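Local coordinates for hypothetical conserved protein (Geobacillus kaustophilus, PDB 2PQ0) that is probably a magnesium-dependent phosphatase of the haloacid dehalogenase superfamily, at residues A[46-51]-A[102-107]; A[121-126]-A[168-173]. All blocks are in the same frame, centred on the assembly; numbering follows the deposited sequence.

Along the chain, contact 1 closes before contact 2 opens, and their centres lie about 16 Å apart. Their nearest atoms are about 5 Å from each other, so the two do not touch. What they share is the five-stranded antiparallel sheet: contact 1 uses the end of strand 101-104, and contact 2 uses strand 165-171 at one edge. Contact 1 ties that sheet to the loop 46-51, which follows strand 38-42 of the separate eight-stranded mixed sheet. Contact 2 stays on the antiparallel side, where helix 117-125 meets the edge strand. This division is consistent with a haloacid dehalogenase core and its cap, in which case contact 1 would bridge the two and contact 2 lie within the cap.

Contact 1 of 2, residues A[46-51]-A[102-107]; sequences APFMFE and VFMDAE
Asp105 OD1 is gripped by two backbone amides, those of Glu107 and Lys108. The Glu107 N to Asp105 OD1 bond is 2.7 Å long, with an N-H...O angle of 144°, and makes an Asx turn; the donor comes from above the carboxylate, 57° out of its plane. Tyr137 OH binds the other oxygen, OD2. The turn thus fixed presents backbone carbonyls to Phe48. At the ring edge, near its plane, Phe48 CE1 lies 3.1 Å from Asp105 O and Phe48 CD1 lies 3.5 Å from Ala106 O. Glu107 O approaches obliquely, 3.2 Å from Phe48 CG. The ring reaches this turn because its CG sits between the backbone N and the carbonyl carbon (chi1 61°). At the far end of the ring, Phe48 CZ is 3.8 Å from the methyl CE of Met104, a selenomethionine whose side chain crosses that of Phe48 at about a right angle. Met104 CE also lies 4.0 Å from Ala46 CB, while Pro47 CB comes within 3.4 Å of Ala106 O. An alanine in place of Phe48 would probably leave the Met104 methyl without its aromatic neighbour and open a gap beside the 105-107 carbonyls. Joining the loop after strand 38-42 of the mixed sheet to the end of strand 101-104, these contacts are consistent with the core-cap interface of a haloacid dehalogenase-type phosphatase.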
ATOM      1  N   ALA A  46       0.870   2.512  -4.190  1.00 29.48           N
ATOM      2  CA  ALA A  46       1.374   3.827  -4.545  1.00 29.12           C
ATOM      3  C   ALA A  46       0.158   4.725  -4.707  1.00 29.46           C
ATOM      4  O   ALA A  46      -0.909   4.263  -5.119  1.00 29.95           O
ATOM      5  CB  ALA A  46       2.135   3.746  -5.849  1.00 22.90           C
ATOM      6  N   PRO A  47       0.292   6.021  -4.375  1.00 41.25           N
ATOM      7  CA  PRO A  47      -0.838   6.947  -4.501  1.00 41.39           C
ATOM      8  C   PRO A  47      -1.590   6.829  -5.823  1.00 41.86           C
ATOM      9  O   PRO A  47      -2.792   6.581  -5.835  1.00 42.32           O
ATOM     10  CB  PRO A  47      -0.185   8.314  -4.330  1.00 22.52           C
ATOM     11  CG  PRO A  47       0.913   8.021  -3.350  1.00 21.56           C
ATOM     12  CD  PRO A  47       1.488   6.714  -3.862  1.00 22.14           C
ATOM     13  N   PHE A  48      -0.882   6.982  -6.938  1.00 33.28           N
ATOM     14  CA  PHE A  48      -1.536   6.913  -8.238  1.00 33.22           C
ATOM     15  C   PHE A  48      -2.202   5.578  -8.535  1.00 33.66           C
ATOM     16  O   PHE A  48      -2.990   5.474  -9.472  1.00 33.86           O
ATOM     17  CB  PHE A  48      -0.558   7.263  -9.372  1.00 30.39           C
ATOM     18  CG  PHE A  48       0.626   6.335  -9.482  1.00 29.54           C
ATOM     19  CD1 PHE A  48       1.779   6.558  -8.727  1.00 28.79           C
ATOM     20  CD2 PHE A  48       0.604   5.257 -10.375  1.00 26.40           C
ATOM     21  CE1 PHE A  48       2.906   5.724  -8.859  1.00 27.26           C
ATOM     22  CE2 PHE A  48       1.722   4.413 -10.517  1.00 26.87           C
ATOM     23  CZ  PHE A  48       2.878   4.651  -9.756  1.00 27.98           C
HETATM   24  N   MSE A  49      -1.907   4.563  -7.733  1.00 28.15           N
HETATM   25  CA  MSE A  49      -2.485   3.246  -7.953  1.00 28.15           C
HETATM   26  C   MSE A  49      -3.875   3.055  -7.347  1.00 28.15           C
HETATM   27  O   MSE A  49      -4.572   2.095  -7.685  1.00 42.95           O
HETATM   28  CB  MSE A  49      -1.535   2.164  -7.446  1.00 80.47           C
HETATM   29  CG  MSE A  49      -1.436   0.971  -8.380  1.00 80.47           C
HETATM   30 SE   MSE A  49      -0.509   1.349 -10.042  1.00 80.47          SE
HETATM   31  CE  MSE A  49      -1.794   2.513 -10.878  1.00 80.47           C
ATOM     32  N   PHE A  50      -4.281   3.950  -6.445  1.00 39.67           N
ATOM     33  CA  PHE A  50      -5.614   3.854  -5.854  1.00 39.11           C
ATOM     34  C   PHE A  50      -6.337   5.212  -5.827  1.00 39.80           C
ATOM     35  O   PHE A  50      -7.200   5.466  -4.989  1.00 40.30           O
ATOM     36  CB  PHE A  50      -5.554   3.196  -4.454  1.00 32.81           C
ATOM     37  CG  PHE A  50      -4.830   4.002  -3.414  1.00 30.53           C
ATOM     38  CD1 PHE A  50      -5.539   4.813  -2.527  1.00 27.67           C
ATOM     39  CD2 PHE A  50      -3.439   3.964  -3.324  1.00 28.29           C
ATOM     40  CE1 PHE A  50      -4.876   5.575  -1.565  1.00 26.60           C
ATOM     41  CE2 PHE A  50      -2.764   4.726  -2.360  1.00 29.65           C
ATOM     42  CZ  PHE A  50      -3.488   5.536  -1.478  1.00 27.42           C
ATOM     43  N   GLU A  51      -5.982   6.068  -6.787  1.00 36.61           N
ATOM     44  CA  GLU A  51      -6.572   7.395  -6.932  1.00 37.13           C
ATOM     45  C   GLU A  51      -8.076   7.273  -7.159  1.00 37.68           C
ATOM     46  O   GLU A  51      -8.858   8.046  -6.611  1.00 38.23           O
ATOM     47  CB  GLU A  51      -5.921   8.122  -8.114  1.00 46.70           C
ATOM     48  CG  GLU A  51      -6.334   9.587  -8.331  1.00 47.55           C
ATOM     49  CD  GLU A  51      -7.695   9.762  -9.008  1.00 49.00           C
ATOM     50  OE1 GLU A  51      -8.040   8.955  -9.901  1.00 48.31           O
ATOM     51  OE2 GLU A  51      -8.413  10.726  -8.657  1.00 49.40           O
ATOM     52  N   VAL A 102      11.653  -0.602 -12.752  1.00 29.26           N
ATOM     53  CA  VAL A 102      10.581   0.356 -12.938  1.00 28.86           C
ATOM     54  C   VAL A 102      10.627   1.236 -11.694  1.00 29.42           C
ATOM     55  O   VAL A 102      10.642   0.738 -10.574  1.00 29.27           O
ATOM     56  CB  VAL A 102       9.215  -0.337 -13.083  1.00 24.83           C
ATOM     57  CG1 VAL A 102       8.087   0.680 -12.917  1.00 23.09           C
ATOM     58  CG2 VAL A 102       9.122  -0.978 -14.474  1.00 24.22           C
ATOM     59  N   PHE A 103      10.697   2.545 -11.900  1.00 34.23           N
ATOM     60  CA  PHE A 103      10.764   3.496 -10.796  1.00 34.79           C
ATOM     61  C   PHE A 103       9.388   4.062 -10.512  1.00 35.33           C
ATOM     62  O   PHE A 103       8.690   4.491 -11.435  1.00 34.80           O
ATOM     63  CB  PHE A 103      11.694   4.646 -11.155  1.00 32.58           C
ATOM     64  CG  PHE A 103      13.010   4.206 -11.715  1.00 32.48           C
ATOM     65  CD1 PHE A 103      14.012   3.727 -10.880  1.00 30.28           C
ATOM     66  CD2 PHE A 103      13.254   4.272 -13.086  1.00 31.10           C
ATOM     67  CE1 PHE A 103      15.239   3.323 -11.402  1.00 29.99           C
ATOM     68  CE2 PHE A 103      14.476   3.870 -13.616  1.00 30.49           C
ATOM     69  CZ  PHE A 103      15.473   3.395 -12.774  1.00 30.45           C
HETATM   70  N   MSE A 104       9.005   4.065  -9.234  1.00 39.64           N
HETATM   71  CA  MSE A 104       7.711   4.599  -8.808  1.00 39.64           C
HETATM   72  C   MSE A 104       7.892   5.794  -7.880  1.00 39.64           C
HETATM   73  O   MSE A 104       8.638   5.717  -6.898  1.00 64.11           O
HETATM   74  CB  MSE A 104       6.907   3.548  -8.043  1.00 56.31           C
HETATM   75  CG  MSE A 104       6.576   2.285  -8.788  1.00 56.31           C
HETATM   76 SE   MSE A 104       5.556   1.092  -7.643  1.00 56.31          SE
HETATM   77  CE  MSE A 104       3.817   1.242  -8.470  1.00 56.31           C
ATOM     78  N   ASP A 105       7.231   6.904  -8.195  1.00 31.82           N
ATOM     79  CA  ASP A 105       7.275   8.068  -7.316  1.00 30.51           C
ATOM     80  C   ASP A 105       5.804   8.231  -6.949  1.00 30.66           C
ATOM     81  O   ASP A 105       5.007   7.342  -7.253  1.00 30.05           O
ATOM     82  CB  ASP A 105       7.849   9.308  -8.017  1.00 35.53           C
ATOM     83  CG  ASP A 105       6.955   9.842  -9.119  1.00 34.94           C
ATOM     84  OD1 ASP A 105       5.890   9.245  -9.402  1.00 34.16           O
ATOM     85  OD2 ASP A 105       7.334  10.878  -9.711  1.00 34.70           O
ATOM     86  N   ALA A 106       5.420   9.333  -6.320  1.00 35.46           N
ATOM     87  CA  ALA A 106       4.024   9.493  -5.918  1.00 35.70           C
ATOM     88  C   ALA A 106       3.013   9.646  -7.051  1.00 36.39           C
ATOM     89  O   ALA A 106       1.805   9.520  -6.824  1.00 36.55           O
ATOM     90  CB  ALA A 106       3.891  10.670  -4.954  1.00 33.02           C
ATOM     91  N   GLU A 107       3.492   9.896  -8.268  1.00 32.40           N
ATOM     92  CA  GLU A 107       2.576  10.103  -9.388  1.00 33.67           C
ATOM     93  C   GLU A 107       2.591   9.077 -10.510  1.00 32.43           C
ATOM     94  O   GLU A 107       1.564   8.846 -11.142  1.00 33.13           O
ATOM     95  CB  GLU A 107       2.820  11.476 -10.014  1.00 83.86           C
ATOM     96  CG  GLU A 107       2.554  12.660  -9.114  1.00 85.72           C
ATOM     97  CD  GLU A 107       3.112  13.944  -9.698  1.00 87.50           C
ATOM     98  OE1 GLU A 107       2.832  14.228 -10.883  1.00 92.27           O
ATOM     99  OE2 GLU A 107       3.829  14.669  -8.976  1.00 91.34           O
TER

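Contact 2 of 2, residues A[121-126]-A[168-173]; sequences VSMASL and VRWHDV
A classic beta bulge at the end of strand 165-171, where Trp170 and His171 both face Ser174, turns two consecutive aromatic side chains toward helix 117-125 in the probable cap of this haloacid dehalogenase-type fold. The short segments 121-125 and 168-171 run almost perpendicular, at 82°, with their axes 9.4 Å apart. Ser122 and Ser125 both meet the two rings, Ser122 more extensively. Ser122 CB stands over the centre of the His171 imidazole, 3.7 Å from the centroid and 9° off the normal, a CH-pi contact; Ser122 CB is also 3.6 Å from Trp170 CH2. The Ser122 hydroxyl takes no part in a bond across the contact: OG is hydrogen-bonded to His118 O, one turn back in the helix.

The indole comes in by its six-membered end. Near the plane of the ring, at its edge, lie Ser122 O and Ser125 OG; Ser125 OG is 3.7 Å from Trp170 CZ3 and equally 3.7 Å from His171 CD2. Leu126 CD1 approaches obliquely, and its side chain comes from the opposite direction to that of Trp170. Met123, a selenomethionine, makes an oblique Met-aromatic contact, with Met123 SE 5.5 Å from the centroid of the Trp170 six-membered ring. Leu147 of strand 145-148 touches both Trp170 and Met123, so the helix side chain also packs on the sheet.

His171 has CG anti to its own backbone N (chi1 -176°), which brings the imidazole against the helix, with one face covered by Ser122 and Val121 CG1 near NE2. The rotation of that ring is held by Val173 N, which donates to His171 ND1 at 2.9 Å, nearly straight and almost in the imidazole plane.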
ATOM      1  N   VAL A 121       4.636  -9.238 -19.438  1.00 29.54           N
ATOM      2  CA  VAL A 121       3.892 -10.312 -18.804  1.00 30.25           C
ATOM      3  C   VAL A 121       3.456 -10.013 -17.373  1.00 30.14           C
ATOM      4  O   VAL A 121       2.277 -10.153 -17.039  1.00 30.50           O
ATOM      5  CB  VAL A 121       4.699 -11.627 -18.820  1.00 38.49           C
ATOM      6  CG1 VAL A 121       3.896 -12.745 -18.170  1.00 38.85           C
ATOM      7  CG2 VAL A 121       5.033 -11.996 -20.246  1.00 39.32           C
ATOM      8  N   SER A 122       4.396  -9.604 -16.531  1.00 34.48           N
ATOM      9  CA  SER A 122       4.065  -9.325 -15.147  1.00 33.93           C
ATOM     10  C   SER A 122       3.104  -8.154 -15.009  1.00 34.27           C
ATOM     11  O   SER A 122       2.081  -8.271 -14.340  1.00 34.35           O
ATOM     12  CB  SER A 122       5.335  -9.069 -14.319  1.00 25.30           C
ATOM     13  OG  SER A 122       6.017  -7.897 -14.730  1.00 25.29           O
HETATM   14  N   MSE A 123       3.417  -7.027 -15.643  1.00 23.73           N
HETATM   15  CA  MSE A 123       2.554  -5.855 -15.545  1.00 23.73           C
HETATM   16  C   MSE A 123       1.162  -6.132 -16.080  1.00 23.73           C
HETATM   17  O   MSE A 123       0.174  -5.597 -15.579  1.00 31.60           O
HETATM   18  CB  MSE A 123       3.168  -4.672 -16.291  1.00 51.46           C
HETATM   19  CG  MSE A 123       4.463  -4.169 -15.682  1.00 51.46           C
HETATM   20 SE   MSE A 123       4.293  -3.719 -13.807  1.00 51.46          SE
HETATM   21  CE  MSE A 123       3.457  -1.986 -13.984  1.00 51.46           C
ATOM     22  N   ALA A 124       1.078  -6.976 -17.096  1.00 29.33           N
ATOM     23  CA  ALA A 124      -0.215  -7.291 -17.672  1.00 29.44           C
ATOM     24  C   ALA A 124      -1.028  -8.127 -16.696  1.00 29.44           C
ATOM     25  O   ALA A 124      -2.255  -8.069 -16.697  1.00 29.93           O
ATOM     26  CB  ALA A 124      -0.037  -8.030 -19.007  1.00 24.85           C
ATOM     27  N   SER A 125      -0.341  -8.900 -15.861  1.00 28.68           N
ATOM     28  CA  SER A 125      -1.020  -9.748 -14.878  1.00 29.00           C
ATOM     29  C   SER A 125      -1.745  -8.840 -13.892  1.00 28.81           C
ATOM     30  O   SER A 125      -2.738  -9.224 -13.282  1.00 28.68           O
ATOM     31  CB  SER A 125      -0.015 -10.656 -14.149  1.00 39.64           C
ATOM     32  OG  SER A 125       0.719  -9.963 -13.156  1.00 40.83           O
ATOM     33  N   LEU A 126      -1.232  -7.620 -13.771  1.00 34.80           N
ATOM     34  CA  LEU A 126      -1.794  -6.590 -12.905  1.00 35.18           C
ATOM     35  C   LEU A 126      -2.820  -5.801 -13.709  1.00 35.36           C
ATOM     36  O   LEU A 126      -3.483  -4.922 -13.181  1.00 35.91           O
ATOM     37  CB  LEU A 126      -0.687  -5.637 -12.452  1.00 36.69           C
ATOM     38  CG  LEU A 126      -0.195  -5.636 -11.007  1.00 38.34           C
ATOM     39  CD1 LEU A 126      -0.105  -7.050 -10.465  1.00 36.56           C
ATOM     40  CD2 LEU A 126       1.157  -4.929 -10.961  1.00 37.38           C
ATOM     41  N   VAL A 168      10.272  -8.376  -2.046  1.00 32.27           N
ATOM     42  CA  VAL A 168       9.073  -9.188  -1.897  1.00 32.32           C
ATOM     43  C   VAL A 168       8.565  -9.550  -3.292  1.00 33.26           C
ATOM     44  O   VAL A 168       8.000  -8.712  -4.001  1.00 33.99           O
ATOM     45  CB  VAL A 168       7.976  -8.422  -1.122  1.00 23.42           C
ATOM     46  CG1 VAL A 168       6.774  -9.327  -0.909  1.00 22.26           C
ATOM     47  CG2 VAL A 168       8.524  -7.924   0.227  1.00 21.64           C
ATOM     48  N   ARG A 169       8.772 -10.797  -3.693  1.00 41.72           N
ATOM     49  CA  ARG A 169       8.357 -11.244  -5.018  1.00 41.72           C
ATOM     50  C   ARG A 169       6.849 -11.379  -5.163  1.00 41.72           C
ATOM     51  O   ARG A 169       6.181 -11.925  -4.285  1.00 41.72           O
ATOM     52  CB  ARG A 169       9.038 -12.572  -5.350  1.00 28.70           C
ATOM     53  CG  ARG A 169       8.680 -13.169  -6.694  1.00 28.70           C
ATOM     54  CD  ARG A 169       9.733 -14.187  -7.094  1.00 28.70           C
ATOM     55  NE  ARG A 169      11.026 -13.537  -7.287  1.00 28.70           N
ATOM     56  CZ  ARG A 169      11.401 -12.914  -8.402  1.00 28.70           C
ATOM     57  NH1 ARG A 169      12.599 -12.345  -8.470  1.00 28.70           N
ATOM     58  NH2 ARG A 169      10.590 -12.885  -9.459  1.00 28.70           N
ATOM     59  N   TRP A 170       6.322 -10.881  -6.282  1.00 35.47           N
ATOM     60  CA  TRP A 170       4.886 -10.933  -6.558  1.00 35.47           C
ATOM     61  C   TRP A 170       4.585 -11.575  -7.904  1.00 35.47           C
ATOM     62  O   TRP A 170       3.427 -11.647  -8.323  1.00 35.47           O
ATOM     63  CB  TRP A 170       4.284  -9.529  -6.544  1.00 32.01           C
ATOM     64  CG  TRP A 170       4.883  -8.597  -7.563  1.00 32.01           C
ATOM     65  CD1 TRP A 170       6.014  -7.843  -7.422  1.00 32.01           C
ATOM     66  CD2 TRP A 170       4.376  -8.318  -8.876  1.00 32.01           C
ATOM     67  NE1 TRP A 170       6.238  -7.106  -8.559  1.00 32.01           N
ATOM     68  CE2 TRP A 170       5.249  -7.376  -9.468  1.00 32.01           C
ATOM     69  CE3 TRP A 170       3.265  -8.767  -9.607  1.00 32.01           C
ATOM     70  CZ2 TRP A 170       5.048  -6.876 -10.766  1.00 32.01           C
ATOM     71  CZ3 TRP A 170       3.067  -8.268 -10.902  1.00 32.01           C
ATOM     72  CH2 TRP A 170       3.954  -7.330 -11.461  1.00 32.01           C
ATOM     73  N   HIS A 171       5.627 -12.033  -8.587  1.00 27.91           N
ATOM     74  CA  HIS A 171       5.448 -12.657  -9.891  1.00 27.91           C
ATOM     75  C   HIS A 171       6.721 -13.420 -10.255  1.00 27.91           C
ATOM     76  O   HIS A 171       7.802 -13.122  -9.742  1.00 27.91           O
ATOM     77  CB  HIS A 171       5.134 -11.568 -10.936  1.00 24.16           C
ATOM     78  CG  HIS A 171       4.831 -12.099 -12.304  1.00 24.16           C
ATOM     79  ND1 HIS A 171       5.794 -12.637 -13.127  1.00 24.16           N
ATOM     80  CD2 HIS A 171       3.662 -12.189 -12.984  1.00 24.16           C
ATOM     81  CE1 HIS A 171       5.236 -13.037 -14.256  1.00 24.16           C
ATOM     82  NE2 HIS A 171       3.942 -12.778 -14.195  1.00 24.16           N
ATOM     83  N   ASP A 172       6.590 -14.411 -11.127  1.00 36.45           N
ATOM     84  CA  ASP A 172       7.741 -15.193 -11.552  1.00 36.45           C
ATOM     85  C   ASP A 172       8.908 -14.323 -11.997  1.00 36.45           C
ATOM     86  O   ASP A 172      10.055 -14.607 -11.648  1.00 36.45           O
ATOM     87  CB  ASP A 172       7.354 -16.137 -12.690  1.00 65.41           C
ATOM     88  CG  ASP A 172       6.603 -17.355 -12.204  1.00 65.41           C
ATOM     89  OD1 ASP A 172       6.084 -18.106 -13.054  1.00 65.41           O
ATOM     90  OD2 ASP A 172       6.539 -17.573 -10.976  1.00 65.41           O
ATOM     91  N   VAL A 173       8.629 -13.264 -12.752  1.00 37.88           N
ATOM     92  CA  VAL A 173       9.701 -12.396 -13.234  1.00 37.88           C
ATOM     93  C   VAL A 173       9.714 -10.963 -12.702  1.00 37.88           C
ATOM     94  O   VAL A 173      10.222 -10.065 -13.367  1.00 37.88           O
ATOM     95  CB  VAL A 173       9.735 -12.341 -14.789  1.00 24.87           C
ATOM     96  CG1 VAL A 173      10.038 -13.731 -15.357  1.00 24.87           C
ATOM     97  CG2 VAL A 173       8.413 -11.811 -15.331  1.00 24.87           C
TER